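Local coordinates for protein dual function macrocyclase-peptidase POPB (Galerina marginata, PDB 5N4B) that cleaves peptide bonds after proline and joins the ends of peptide precursors into macrocycles during biosynthesis of the amanitin toxins, at residues G167-I172 / P221-H226; C367-Y372 / Y433-P438; E384-S389 / L395-P400. The protein carries 1 engineered substitution. One frame throughout, in Å; residues are numbered along the deposited sequence.

Interaction 1: residues G167-I172 / P221-H226; sequences GDYSTI and PARERH
Tyr169 and Arg223 meet through their side chains alone, for the two backbones stay well apart: the nearest pair of CA atoms, in Tyr169 and Ala222, is separated by 10.0 Å. Tyr169, just before strand 170-176, points toward the long loop that follows strand 214-219, and Arg223 reaches back from that loop. From CG to NE the arginine chain is fully extended (chi2 -179°, chi3 -174°), which carries its guanidinium across to the phenol end of the ring. The two side chains cross at about a right angle, with ring and guanidinium planes 12° apart. As modelled, Tyr169 OH and Arg223 NH1 are 2.2 Å apart, too close for a real bond, and the detail of this meeting is doubtful. The setting of Tyr169 is firmer: Trp200 meets its ring edge-to-face, Lys202 makes a cation-pi contact with it, and Asp232 is a weak hydrogen-bond partner of its hydroxyl. Gly167 is joined by a backbone hydrogen bond to His699 of the charge relay system, and the side chain of His699 lies about 6 Å from that of Tyr169. This places the contact on the beta-propeller side of the active-site cleft, where propeller loops face the alpha/beta-hydrolase domain of prolyl oligopeptidases.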
loop_
_atom_site.group_PDB
_atom_site.type_symbol
_atom_site.label_atom_id
_atom_site.label_comp_id
_atom_site.label_asym_id
_atom_site.label_seq_id
_atom_site.Cartn_x
_atom_site.Cartn_y
_atom_site.Cartn_z
ATOM N N GLY A 167 17.467 5.671 7.513
ATOM C CA GLY A 167 17.896 5.642 6.117
ATOM C C GLY A 167 16.796 5.937 5.113
ATOM O O GLY A 167 15.625 5.652 5.361
ATOM N N ASP A 168 17.179 6.511 3.972
ATOM C CA ASP A 168 16.229 6.867 2.918
ATOM C C ASP A 168 16.273 5.938 1.697
ATOM O O ASP A 168 15.463 6.115 0.781
ATOM C CB ASP A 168 16.497 8.298 2.448
ATOM C CG ASP A 168 15.851 9.340 3.319
ATOM O OD1 ASP A 168 14.850 9.056 4.003
ATOM O OD2 ASP A 168 16.464 10.431 3.375
ATOM N N TYR A 169 17.202 4.989 1.649
ATOM C CA TYR A 169 17.362 4.016 0.581
ATOM C C TYR A 169 17.574 2.637 1.203
ATOM O O TYR A 169 17.870 2.500 2.389
ATOM C CB TYR A 169 18.588 4.344 -0.325
ATOM C CG TYR A 169 18.462 5.731 -0.940
ATOM C CD1 TYR A 169 17.818 5.933 -2.143
ATOM C CD2 TYR A 169 18.950 6.823 -0.276
ATOM C CE1 TYR A 169 17.652 7.208 -2.670
ATOM C CE2 TYR A 169 18.836 8.113 -0.822
ATOM C CZ TYR A 169 18.158 8.281 -2.002
ATOM O OH TYR A 169 18.015 9.574 -2.508
ATOM N N SER A 170 17.451 1.614 0.395
ATOM C CA SER A 170 17.748 0.253 0.802
ATOM C C SER A 170 19.020 -0.244 0.138
ATOM O O SER A 170 19.513 0.325 -0.839
ATOM C CB SER A 170 16.613 -0.706 0.436
ATOM O OG SER A 170 15.396 -0.280 1.037
ATOM N N THR A 171 19.573 -1.318 0.682
ATOM C CA THR A 171 20.774 -1.975 0.178
ATOM C C THR A 171 20.430 -3.423 -0.106
ATOM O O THR A 171 19.810 -4.106 0.725
ATOM C CB THR A 171 21.929 -1.886 1.193
ATOM O OG1 THR A 171 22.144 -0.494 1.485
ATOM C CG2 THR A 171 23.152 -2.534 0.669
ATOM N N ILE A 172 20.794 -3.890 -1.292
ATOM C CA ILE A 172 20.513 -5.265 -1.699
ATOM C C ILE A 172 21.756 -6.086 -1.445
ATOM O O ILE A 172 22.872 -5.725 -1.867
ATOM C CB ILE A 172 20.089 -5.371 -3.166
ATOM C CG1 ILE A 172 18.867 -4.493 -3.448
ATOM C CG2 ILE A 172 19.789 -6.830 -3.472
ATOM C CD1 ILE A 172 18.579 -4.387 -4.965
ATOM N N PRO A 221 21.501 8.403 -7.360
ATOM C CA PRO A 221 22.881 8.832 -7.165
ATOM C C PRO A 221 23.276 8.713 -5.714
ATOM O O PRO A 221 22.462 8.970 -4.814
ATOM C CB PRO A 221 22.867 10.290 -7.623
ATOM C CG PRO A 221 21.720 10.346 -8.636
ATOM C CD PRO A 221 20.689 9.410 -8.062
ATOM N N ALA A 222 24.539 8.324 -5.502
ATOM C CA ALA A 222 25.076 8.301 -4.146
ATOM C C ALA A 222 25.120 9.727 -3.638
ATOM O O ALA A 222 25.335 10.660 -4.409
ATOM C CB ALA A 222 26.484 7.694 -4.147
ATOM N N ARG A 223 24.834 9.893 -2.354
ATOM C CA ARG A 223 24.848 11.207 -1.740
ATOM C C ARG A 223 25.625 11.096 -0.440
ATOM O O ARG A 223 25.345 10.217 0.386
ATOM C CB ARG A 223 23.402 11.696 -1.507
ATOM C CG ARG A 223 22.639 11.919 -2.848
ATOM C CD ARG A 223 21.204 12.427 -2.662
ATOM N NE ARG A 223 20.414 12.517 -3.903
ATOM C CZ ARG A 223 19.675 11.529 -4.427
ATOM N NH1 ARG A 223 19.647 10.337 -3.839
ATOM N NH2 ARG A 223 18.962 11.730 -5.550
ATOM N N GLU A 224 26.588 11.996 -0.256
ATOM C CA GLU A 224 27.201 12.114 1.055
ATOM C C GLU A 224 26.209 12.759 2.028
ATOM O O GLU A 224 25.202 13.356 1.621
ATOM C CB GLU A 224 28.472 12.961 0.965
ATOM C CG GLU A 224 29.548 12.375 0.020
ATOM C CD GLU A 224 30.265 11.150 0.607
ATOM O OE1 GLU A 224 30.534 11.113 1.836
ATOM O OE2 GLU A 224 30.566 10.217 -0.171
ATOM N N ARG A 225 26.514 12.656 3.318
ATOM C CA ARG A 225 25.579 13.054 4.380
ATOM C C ARG A 225 25.041 14.481 4.227
ATOM O O ARG A 225 23.844 14.722 4.430
ATOM C CB ARG A 225 26.278 12.878 5.727
ATOM C CG ARG A 225 25.636 13.591 6.919
ATOM C CD ARG A 225 24.284 13.055 7.348
ATOM N NE ARG A 225 23.772 13.876 8.456
ATOM C CZ ARG A 225 23.123 15.034 8.304
ATOM N NH1 ARG A 225 22.849 15.502 7.089
ATOM N NH2 ARG A 225 22.728 15.724 9.374
ATOM N N HIS A 226 25.894 15.436 3.908
ATOM C CA HIS A 226 25.501 16.841 3.833
ATOM C C HIS A 226 25.330 17.331 2.400
ATOM O O HIS A 226 25.386 18.537 2.147
ATOM C CB HIS A 226 26.486 17.716 4.603
ATOM C CG HIS A 226 26.689 17.264 6.009
ATOM N ND1 HIS A 226 25.730 17.442 6.988
ATOM C CD2 HIS A 226 27.732 16.624 6.608
ATOM C CE1 HIS A 226 26.165 16.923 8.123
ATOM N NE2 HIS A 226 27.378 16.426 7.919
#

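Interaction 2: residues C367-Y372 / Y433-P438; sequences CANEEY and YDFTAP
The amide of Asn369 lies over the face of the Phe435 ring, with Asn369 ND2 3.3 Å from Phe435 CG near the rim. Asn369 CB sits on the same face, 3.7 Å from the ring centroid in a CH-pi contact, so the side chain spreads over the ring from CB to its amide. With CG anti to the backbone N (chi1 -170°), the asparagine runs toward the incoming phenylalanine; amide and ring planes stay 38° apart and are not stacked flat. The opposite face of the same ring receives Tyr433 CE1, which leaves Phe435 held between an amide and an aromatic edge atom. Tyr372 adds a third wall. Its ring and that of Phe435 slide past each other obliquely, centroids 4.6 Å apart and planes at 43°, with Phe435 CE1 over the centre of the tyrosine face and 3.6 Å from Tyr372 CD1. Ala368 CB lies nearby, 4.3 Å from Phe435 CE2.

No hydrogen bond crosses between the segments; each is shaped by its own. Ala368 and Tyr372 exchange backbone bonds in both directions, closing a tight hairpin turn. After strand 426-434 the chain enters a type I turn from Asp434 to Ala437. There Asp434 OD1 accepts from Thr436 N (2.9 Å), making an Asx turn, and from Thr436 OG1 (2.8 Å), both from one face of the carboxylate.

The contact joins the turn between strands 361-368 and 372-379 of one propeller blade to the end of strand 426-434 in the next. Leu387 of strand 382-388 touches Tyr372, Tyr433 and Phe435, and Phe417 of strand 416-423 packs against Ala368 and Phe435.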
loop_
_atom_site.group_PDB
_atom_site.type_symbol
_atom_site.label_atom_id
_atom_site.label_comp_id
_atom_site.label_asym_id
_atom_site.label_seq_id
_atom_site.Cartn_x
_atom_site.Cartn_y
_atom_site.Cartn_z
ATOM N N CYS A 367 0.311 -16.029 -16.505
ATOM C CA CYS A 367 0.384 -17.239 -17.293
ATOM C C CYS A 367 0.808 -18.386 -16.384
ATOM O O CYS A 367 1.730 -18.219 -15.572
ATOM C CB CYS A 367 1.422 -17.039 -18.392
ATOM S SG CYS A 367 1.658 -18.431 -19.512
ATOM N N ALA A 368 0.153 -19.514 -16.528
ATOM C CA ALA A 368 0.356 -20.682 -15.682
ATOM C C ALA A 368 0.468 -21.927 -16.536
ATOM O O ALA A 368 -0.205 -22.079 -17.572
ATOM C CB ALA A 368 -0.792 -20.860 -14.699
ATOM N N ASN A 369 1.299 -22.854 -16.079
ATOM C CA ASN A 369 1.458 -24.140 -16.766
ATOM C C ASN A 369 1.739 -23.913 -18.246
ATOM O O ASN A 369 1.139 -24.556 -19.121
ATOM C CB ASN A 369 0.254 -25.060 -16.559
ATOM C CG ASN A 369 0.490 -26.484 -17.045
ATOM O OD1 ASN A 369 1.622 -26.974 -17.023
ATOM N ND2 ASN A 369 -0.593 -27.160 -17.468
ATOM N N GLU A 370 2.634 -22.972 -18.502
ATOM C CA GLU A 370 3.159 -22.603 -19.813
ATOM C C GLU A 370 2.188 -21.923 -20.770
ATOM O O GLU A 370 2.619 -21.029 -21.504
ATOM C CB GLU A 370 3.802 -23.785 -20.535
ATOM C CG GLU A 370 5.078 -24.332 -19.844
ATOM C CD GLU A 370 6.338 -23.420 -19.906
ATOM O OE1 GLU A 370 6.267 -22.195 -20.153
ATOM O OE2 GLU A 370 7.449 -23.957 -19.645
ATOM N N GLU A 371 0.918 -22.326 -20.790
ATOM C CA GLU A 371 0.022 -21.898 -21.861
ATOM C C GLU A 371 -1.326 -21.374 -21.387
ATOM O O GLU A 371 -2.099 -20.876 -22.220
ATOM C CB GLU A 371 -0.204 -23.043 -22.857
ATOM C CG GLU A 371 -0.907 -24.226 -22.340
ATOM C CD GLU A 371 -1.225 -25.223 -23.470
ATOM O OE1 GLU A 371 -0.259 -25.688 -24.122
ATOM O OE2 GLU A 371 -2.429 -25.488 -23.718
ATOM N N TYR A 372 -1.657 -21.522 -20.116
ATOM C CA TYR A 372 -2.936 -21.096 -19.574
ATOM C C TYR A 372 -2.789 -19.713 -18.958
ATOM O O TYR A 372 -1.695 -19.219 -18.684
ATOM C CB TYR A 372 -3.451 -22.059 -18.507
ATOM C CG TYR A 372 -3.813 -23.436 -18.968
ATOM C CD1 TYR A 372 -2.845 -24.376 -19.208
ATOM C CD2 TYR A 372 -5.136 -23.771 -19.162
ATOM C CE1 TYR A 372 -3.207 -25.672 -19.650
ATOM C CE2 TYR A 372 -5.517 -25.042 -19.581
ATOM C CZ TYR A 372 -4.538 -25.988 -19.828
ATOM O OH TYR A 372 -4.870 -27.273 -20.249
ATOM N N TYR A 433 -4.188 -24.954 -7.314
ATOM C CA TYR A 433 -4.685 -25.562 -8.539
ATOM C C TYR A 433 -3.547 -26.396 -9.109
ATOM O O TYR A 433 -2.473 -25.858 -9.417
ATOM C CB TYR A 433 -5.158 -24.521 -9.538
ATOM C CG TYR A 433 -5.880 -25.112 -10.739
ATOM C CD1 TYR A 433 -5.172 -25.611 -11.815
ATOM C CD2 TYR A 433 -7.261 -25.189 -10.771
ATOM C CE1 TYR A 433 -5.801 -26.181 -12.904
ATOM C CE2 TYR A 433 -7.915 -25.766 -11.882
ATOM C CZ TYR A 433 -7.175 -26.233 -12.921
ATOM O OH TYR A 433 -7.814 -26.794 -13.994
ATOM N N ASP A 434 -3.790 -27.708 -9.273
ATOM C CA ASP A 434 -2.767 -28.653 -9.723
ATOM C C ASP A 434 -3.202 -29.231 -11.060
ATOM O O ASP A 434 -4.121 -30.058 -11.106
ATOM C CB ASP A 434 -2.625 -29.746 -8.670
ATOM C CG ASP A 434 -1.653 -30.847 -9.062
ATOM O OD1 ASP A 434 -1.002 -30.730 -10.111
ATOM O OD2 ASP A 434 -1.561 -31.817 -8.258
ATOM N N PHE A 435 -2.516 -28.814 -12.147
ATOM C CA PHE A 435 -2.889 -29.264 -13.490
ATOM C C PHE A 435 -2.635 -30.759 -13.675
ATOM O O PHE A 435 -3.198 -31.336 -14.594
ATOM C CB PHE A 435 -2.122 -28.512 -14.567
ATOM C CG PHE A 435 -2.616 -27.122 -14.855
ATOM C CD1 PHE A 435 -3.580 -26.896 -15.801
ATOM C CD2 PHE A 435 -2.117 -26.052 -14.135
ATOM C CE1 PHE A 435 -4.024 -25.593 -16.073
ATOM C CE2 PHE A 435 -2.559 -24.748 -14.383
ATOM C CZ PHE A 435 -3.507 -24.533 -15.374
ATOM N N THR A 436 -1.787 -31.381 -12.852
ATOM C CA THR A 436 -1.496 -32.799 -13.000
ATOM C C THR A 436 -2.562 -33.698 -12.386
ATOM O O THR A 436 -2.540 -34.911 -12.631
ATOM C CB THR A 436 -0.123 -33.197 -12.412
ATOM O OG1 THR A 436 -0.172 -33.231 -10.996
ATOM C CG2 THR A 436 0.983 -32.286 -12.838
ATOM N N ALA A 437 -3.505 -33.158 -11.622
ATOM C CA ALA A 437 -4.514 -33.962 -10.950
ATOM C C ALA A 437 -5.665 -34.287 -11.893
ATOM O O ALA A 437 -5.873 -33.608 -12.904
ATOM C CB ALA A 437 -5.074 -33.182 -9.762
ATOM N N PRO A 438 -6.464 -35.309 -11.557
ATOM C CA PRO A 438 -7.672 -35.592 -12.327
ATOM C C PRO A 438 -8.571 -34.372 -12.454
ATOM O O PRO A 438 -8.644 -33.536 -11.551
ATOM C CB PRO A 438 -8.350 -36.714 -11.528
ATOM C CG PRO A 438 -7.273 -37.342 -10.771
ATOM C CD PRO A 438 -6.306 -36.242 -10.431
#

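Interaction 3: residues E384-S389 / L395-P400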
loop_
_atom_site.group_PDB
_atom_site.type_symbol
_atom_site.label_atom_id
_atom_site.label_comp_id
_atom_site.label_asym_id
_atom_site.label_seq_id
_atom_site.Cartn_x
_atom_site.Cartn_y
_atom_site.Cartn_z
ATOM N N GLU A 384 -13.085 -12.060 -8.497
ATOM C CA GLU A 384 -13.528 -13.300 -9.120
ATOM C C GLU A 384 -12.350 -13.877 -9.890
ATOM O O GLU A 384 -11.626 -13.145 -10.574
ATOM C CB GLU A 384 -14.682 -13.044 -10.063
ATOM C CG GLU A 384 -15.825 -12.273 -9.424
ATOM C CD GLU A 384 -16.997 -12.026 -10.368
ATOM O OE1 GLU A 384 -16.897 -12.369 -11.576
ATOM O OE2 GLU A 384 -18.030 -11.503 -9.914
ATOM N N ILE A 385 -12.149 -15.185 -9.807
ATOM C CA ILE A 385 -10.977 -15.835 -10.386
ATOM C C ILE A 385 -11.410 -16.753 -11.508
ATOM O O ILE A 385 -12.294 -17.590 -11.316
ATOM C CB ILE A 385 -10.193 -16.606 -9.308
ATOM C CG1 ILE A 385 -9.886 -15.706 -8.087
ATOM C CG2 ILE A 385 -8.904 -17.143 -9.922
ATOM C CD1 ILE A 385 -10.704 -16.048 -6.896
ATOM N N TYR A 386 -10.741 -16.655 -12.661
ATOM C CA TYR A 386 -11.061 -17.472 -13.839
ATOM C C TYR A 386 -9.797 -18.082 -14.420
ATOM O O TYR A 386 -8.748 -17.451 -14.446
ATOM C CB TYR A 386 -11.778 -16.653 -14.938
ATOM C CG TYR A 386 -13.093 -16.089 -14.477
ATOM C CD1 TYR A 386 -13.148 -14.863 -13.850
ATOM C CD2 TYR A 386 -14.251 -16.800 -14.592
ATOM C CE1 TYR A 386 -14.353 -14.356 -13.399
ATOM C CE2 TYR A 386 -15.447 -16.299 -14.188
ATOM C CZ TYR A 386 -15.499 -15.086 -13.568
ATOM O OH TYR A 386 -16.719 -14.630 -13.096
ATOM N N LEU A 387 -9.949 -19.279 -14.995
ATOM C CA LEU A 387 -8.924 -19.957 -15.771
ATOM C C LEU A 387 -9.286 -19.834 -17.244
ATOM O O LEU A 387 -10.437 -20.094 -17.615
ATOM C CB LEU A 387 -8.843 -21.423 -15.342
ATOM C CG LEU A 387 -7.801 -22.230 -16.075
ATOM C CD1 LEU A 387 -6.384 -21.774 -15.734
ATOM C CD2 LEU A 387 -7.989 -23.708 -15.682
ATOM N N TYR A 388 -8.325 -19.453 -18.047
ATOM C CA TYR A 388 -8.438 -19.322 -19.504
ATOM C C TYR A 388 -7.451 -20.239 -20.209
ATOM O O TYR A 388 -6.332 -20.467 -19.738
ATOM C CB TYR A 388 -8.088 -17.908 -19.951
ATOM C CG TYR A 388 -9.157 -16.881 -19.685
ATOM C CD1 TYR A 388 -9.347 -16.342 -18.414
ATOM C CD2 TYR A 388 -9.984 -16.454 -20.696
ATOM C CE1 TYR A 388 -10.353 -15.443 -18.174
ATOM C CE2 TYR A 388 -10.997 -15.503 -20.455
ATOM C CZ TYR A 388 -11.140 -15.010 -19.191
ATOM O OH TYR A 388 -12.152 -14.091 -18.974
ATOM N N SER A 389 -7.860 -20.753 -21.354
ATOM C CA SER A 389 -6.981 -21.539 -22.193
ATOM C C SER A 389 -6.080 -20.676 -23.042
ATOM O O SER A 389 -6.221 -19.459 -23.130
ATOM C CB SER A 389 -7.832 -22.411 -23.126
ATOM O OG SER A 389 -8.426 -21.608 -24.171
ATOM N N LEU A 395 -12.514 -20.973 -19.184
ATOM C CA LEU A 395 -12.806 -22.375 -18.930
ATOM C C LEU A 395 -13.654 -22.589 -17.711
ATOM O O LEU A 395 -14.569 -23.428 -17.730
ATOM C CB LEU A 395 -11.508 -23.172 -18.786
ATOM C CG LEU A 395 -10.592 -23.210 -20.023
ATOM C CD1 LEU A 395 -9.300 -23.915 -19.709
ATOM C CD2 LEU A 395 -11.262 -23.840 -21.208
ATOM N N THR A 396 -13.352 -21.867 -16.634
ATOM C CA THR A 396 -14.021 -22.128 -15.380
ATOM C C THR A 396 -13.776 -20.946 -14.449
ATOM O O THR A 396 -12.772 -20.231 -14.568
ATOM C CB THR A 396 -13.555 -23.448 -14.755
ATOM O OG1 THR A 396 -14.388 -23.784 -13.641
ATOM C CG2 THR A 396 -12.176 -23.393 -14.311
ATOM N N ARG A 397 -14.684 -20.789 -13.504
ATOM C CA ARG A 397 -14.523 -19.883 -12.377
ATOM C C ARG A 397 -14.008 -20.709 -11.201
ATOM O O ARG A 397 -14.561 -21.787 -10.895
ATOM C CB ARG A 397 -15.834 -19.206 -12.014
ATOM C CG ARG A 397 -15.648 -18.201 -10.849
ATOM C CD ARG A 397 -16.830 -17.325 -10.669
ATOM N NE ARG A 397 -16.651 -16.464 -9.509
ATOM C CZ ARG A 397 -17.592 -15.687 -9.060
ATOM N NH1 ARG A 397 -18.749 -15.618 -9.702
ATOM N NH2 ARG A 397 -17.405 -15.002 -7.985
ATOM N N LEU A 398 -12.969 -20.227 -10.540
ATOM C CA LEU A 398 -12.380 -20.903 -9.387
ATOM C C LEU A 398 -12.846 -20.203 -8.115
ATOM O O LEU A 398 -12.957 -18.976 -8.077
ATOM C CB LEU A 398 -10.848 -20.894 -9.461
ATOM C CG LEU A 398 -10.280 -21.614 -10.672
ATOM C CD1 LEU A 398 -8.759 -21.512 -10.662
ATOM C CD2 LEU A 398 -10.748 -23.090 -10.632
ATOM N N ALA A 399 -13.113 -20.980 -7.056
ATOM C CA ALA A 399 -13.578 -20.443 -5.784
ATOM C C ALA A 399 -14.807 -19.552 -5.999
ATOM O O ALA A 399 -14.835 -18.401 -5.562
ATOM C CB ALA A 399 -12.488 -19.680 -5.055
ATOM N N PRO A 400 -15.837 -20.069 -6.655
ATOM C CA PRO A 400 -16.962 -19.223 -7.017
ATOM C C PRO A 400 -17.758 -18.648 -5.867
ATOM O O PRO A 400 -18.486 -17.678 -6.098
ATOM C CB PRO A 400 -17.843 -20.165 -7.860
ATOM C CG PRO A 400 -17.475 -21.482 -7.378
ATOM C CD PRO A 400 -16.032 -21.452 -7.094
HETATM O O HOH W 1 -14.129 -16.570 -8.087
#
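Leu387 uses both its backbone polar atoms across the hairpin: its N donates to Thr396 O (3.0 Å) and its O accepts from Leu395 N (2.7 Å). Leu395 and Thr396 both face this residue, a classic beta bulge. Further along, Leu398 N donates to Ile385 O at 2.8 Å.

On the other side of this pair, a water stands between Ile385 N and Leu398 O. It accepts from Ile385 N at 3.0 Å and from Arg397 NE at 2.9 Å, and donates to Leu398 O at 2.7 Å, linking the backbones of both strands and the Arg397 side chain. Because it lies in the plane of the guanidinium, at its edge, the water helps fix the rotation of this group. Arg397 reaches it with CG anti to the backbone N (chi1 -178°) and the extended chain passing obliquely by the Tyr386 ring, its CD close to the tyrosine hydroxyl.

The guanidinium faces serve differently. The Glu384 carboxylate stacks on one, planes 21° apart, while Pro400 O lies over the other. Glu384 OE2 is 4.0 Å from Arg397 NH2 and well out of the guanidinium plane, so attraction of charges remains without a directed N-H. Glu384 OE1 accepts from Tyr386 OH (2.7 Å), and OE2 is taken up in a salt bridge with Arg379 of the adjacent strand 372-379. On the other sheet face, Ile385, Leu387, Thr396 and Leu398 pack through carbon.

With a tyrosine donor, one arginine in a salt bridge and a second stacked on its face, Glu384 is probably kept ionised.

How the interactions relate
Interactions 2 and 3 are neighbours in the propeller, their centres 12 Å apart, and both draw on the blade that includes strand 382-388. Tyr433 of interaction 2 and Leu398 of interaction 3 touch, as do Tyr372 and Leu395. Interaction 3 holds two strands of one blade by backbone bonds, a water and charged groups; interaction 2 joins that blade to the next by aromatic and amide packing. Both are partly buried. Interaction 1 is a surface contact of two side chains, its centre about 43 Å from that of interaction 2; it alone of the three lies near the charge relay system.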